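Local coordinates for SPbeta prophage-derived uncharacterized protein YorR (Bacillus subtilis, PDB 3KB2) that is of uncharacterised function but binds a phosphorylated guanosine diphosphate and may be a nucleotide kinase acting on dTMP, at residues Y65-Y70 / K75-L80. Sequence-based numbering, arbitrary orientation.
Sequences YSNLVY and KDYSIL
Tyr77 lays its ring over the end of helix 64-70, where Tyr70 O sits 3.8 Å above the plane of the Tyr77 ring, over its centre. With CG anti to the backbone N (chi1 -172°), the ring reaches in from the loop, and its phenol end rests on Tyr70, Tyr77 OH lying 3.6 Å from Tyr70 CB. The Tyr70 ring itself leads away from the loop. One turn back, the Asn67 side chain passes Tyr77 in the opposite direction, amide and ring planes 24° apart, and its amide end lies against the loop backbone between Ser78 and Leu80. Leu68 and Ile79 cross at about a right angle, Leu68 CD1 lying 4.0 Å from Ile79 CG1. The extended Ile79 side chain carries its CD1 to 3.8 Å from Leu68 CA. Leu80 adds a looser apolar touch, its CB 4.3 Å from Leu68 CD1.

Further out, Leu45 and Phe49 of helix 42-52 pack on Asn67, Phe49 also touches Leu80, and Leu85 of helix 82-92 lies against Leu68. On another side of the short helix, Ser66 OG is hydrogen-bonded to Glu7 and Tyr132, while the Tyr70 side chain is about 8 Å from the bound nucleotide and about 9 Å from the magnesium ion. Loop 75-80 thus folds back along helix 64-70, which follows strand 58-61, before the chain enters helix 82-92. The parallel sheet of strand order 2-3-1-4-5, with a nucleotide-binding loop after strand 3-7, is consistent with a P-loop nucleotide kinase fold.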
loop_
_atom_site.group_PDB
_atom_site.type_symbol
_atom_site.label_atom_id
_atom_site.label_comp_id
_atom_site.label_asym_id
_atom_site.label_seq_id
_atom_site.Cartn_x
_atom_site.Cartn_y
_atom_site.Cartn_z
ATOM N N TYR A 65 -12.732 -1.704 -13.066
ATOM C CA TYR A 65 -12.435 -0.298 -12.852
ATOM C C TYR A 65 -11.332 -0.091 -11.830
ATOM O O TYR A 65 -10.449 0.734 -12.047
ATOM C CB TYR A 65 -13.716 0.451 -12.497
ATOM C CG TYR A 65 -14.724 0.323 -13.619
ATOM C CD1 TYR A 65 -14.444 0.828 -14.899
ATOM C CD2 TYR A 65 -15.910 -0.385 -13.435
ATOM C CE1 TYR A 65 -15.315 0.618 -15.960
ATOM C CE2 TYR A 65 -16.785 -0.599 -14.483
ATOM C CZ TYR A 65 -16.489 -0.103 -15.741
ATOM O OH TYR A 65 -17.377 -0.345 -16.769
ATOM N N SER A 66 -11.352 -0.844 -10.732
ATOM C CA SER A 66 -10.283 -0.714 -9.753
ATOM C C SER A 66 -8.965 -1.092 -10.433
ATOM O O SER A 66 -7.916 -0.565 -10.081
ATOM C CB SER A 66 -10.511 -1.643 -8.562
ATOM O OG SER A 66 -11.718 -1.343 -7.905
ATOM N N ASN A 67 -9.011 -2.015 -11.396
ATOM C CA ASN A 67 -7.790 -2.405 -12.086
ATOM C C ASN A 67 -7.176 -1.199 -12.782
ATOM O O ASN A 67 -5.976 -0.973 -12.687
ATOM C CB ASN A 67 -8.047 -3.498 -13.115
ATOM C CG ASN A 67 -6.821 -3.801 -13.941
ATOM O OD1 ASN A 67 -5.851 -4.372 -13.453
ATOM N ND2 ASN A 67 -6.855 -3.412 -15.198
ATOM N N LEU A 68 -8.008 -0.428 -13.474
ATOM C CA LEU A 68 -7.561 0.769 -14.169
ATOM C C LEU A 68 -6.921 1.798 -13.237
ATOM O O LEU A 68 -5.992 2.509 -13.630
ATOM C CB LEU A 68 -8.743 1.407 -14.903
ATOM C CG LEU A 68 -8.966 0.930 -16.341
ATOM C CD1 LEU A 68 -8.821 -0.579 -16.439
ATOM C CD2 LEU A 68 -10.356 1.374 -16.797
ATOM N N VAL A 69 -7.419 1.870 -12.003
ATOM C CA VAL A 69 -6.915 2.805 -10.991
ATOM C C VAL A 69 -5.541 2.383 -10.466
ATOM O O VAL A 69 -4.556 3.126 -10.582
ATOM C CB VAL A 69 -7.915 2.899 -9.784
ATOM C CG1 VAL A 69 -7.296 3.657 -8.602
ATOM C CG2 VAL A 69 -9.197 3.581 -10.236
ATOM N N TYR A 70 -5.478 1.175 -9.908
ATOM C CA TYR A 70 -4.246 0.660 -9.327
ATOM C C TYR A 70 -3.118 0.342 -10.292
ATOM O O TYR A 70 -1.972 0.167 -9.870
ATOM C CB TYR A 70 -4.567 -0.555 -8.452
ATOM C CG TYR A 70 -5.402 -0.186 -7.244
ATOM C CD1 TYR A 70 -4.915 0.710 -6.290
ATOM C CD2 TYR A 70 -6.694 -0.691 -7.075
ATOM C CE1 TYR A 70 -5.692 1.102 -5.201
ATOM C CE2 TYR A 70 -7.481 -0.305 -5.983
ATOM C CZ TYR A 70 -6.973 0.593 -5.054
ATOM O OH TYR A 70 -7.748 1.001 -3.989
ATOM N N LYS A 75 3.967 -0.809 -9.927
ATOM C CA LYS A 75 4.772 -1.283 -11.042
ATOM C C LYS A 75 4.513 -2.772 -11.231
ATOM O O LYS A 75 4.030 -3.447 -10.318
ATOM C CB LYS A 75 6.265 -1.031 -10.789
ATOM C CG LYS A 75 6.675 0.445 -10.795
ATOM C CD LYS A 75 8.202 0.595 -10.795
ATOM C CE LYS A 75 8.625 2.059 -10.944
ATOM N NZ LYS A 75 10.111 2.270 -10.920
ATOM N N ASP A 76 4.840 -3.272 -12.420
ATOM C CA ASP A 76 4.631 -4.673 -12.763
ATOM C C ASP A 76 3.203 -5.066 -12.382
ATOM O O ASP A 76 2.962 -6.139 -11.823
ATOM C CB ASP A 76 5.638 -5.571 -12.032
ATOM C CG ASP A 76 7.092 -5.239 -12.378
ATOM O OD1 ASP A 76 7.417 -5.087 -13.579
ATOM O OD2 ASP A 76 7.923 -5.146 -11.442
ATOM N N TYR A 77 2.263 -4.172 -12.684
ATOM C CA TYR A 77 0.852 -4.375 -12.379
ATOM C C TYR A 77 0.053 -4.212 -13.664
ATOM O O TYR A 77 -0.247 -3.093 -14.075
ATOM C CB TYR A 77 0.408 -3.339 -11.343
ATOM C CG TYR A 77 -0.982 -3.547 -10.795
ATOM C CD1 TYR A 77 -2.107 -3.351 -11.594
ATOM C CD2 TYR A 77 -1.174 -3.932 -9.467
ATOM C CE1 TYR A 77 -3.387 -3.528 -11.083
ATOM C CE2 TYR A 77 -2.449 -4.111 -8.949
ATOM C CZ TYR A 77 -3.551 -3.906 -9.763
ATOM O OH TYR A 77 -4.817 -4.073 -9.256
ATOM N N SER A 78 -0.300 -5.334 -14.283
ATOM C CA SER A 78 -1.045 -5.327 -15.539
ATOM C C SER A 78 -2.361 -4.563 -15.533
ATOM O O SER A 78 -3.085 -4.527 -14.538
ATOM C CB SER A 78 -1.326 -6.758 -15.994
ATOM O OG SER A 78 -0.115 -7.448 -16.219
ATOM N N ILE A 79 -2.670 -3.971 -16.678
ATOM C CA ILE A 79 -3.896 -3.216 -16.839
ATOM C C ILE A 79 -4.629 -3.661 -18.090
ATOM O O ILE A 79 -4.014 -4.085 -19.065
ATOM C CB ILE A 79 -3.616 -1.697 -16.941
ATOM C CG1 ILE A 79 -4.931 -0.934 -17.042
ATOM C CG2 ILE A 79 -2.789 -1.384 -18.182
ATOM C CD1 ILE A 79 -4.761 0.544 -16.759
ATOM N N LEU A 80 -5.951 -3.589 -18.062
ATOM C CA LEU A 80 -6.715 -3.955 -19.242
ATOM C C LEU A 80 -6.480 -2.905 -20.317
ATOM O O LEU A 80 -6.180 -1.757 -20.004
ATOM C CB LEU A 80 -8.199 -3.985 -18.918
ATOM C CG LEU A 80 -8.599 -5.135 -18.018
ATOM C CD1 LEU A 80 -9.974 -4.886 -17.489
ATOM C CD2 LEU A 80 -8.511 -6.432 -18.791
#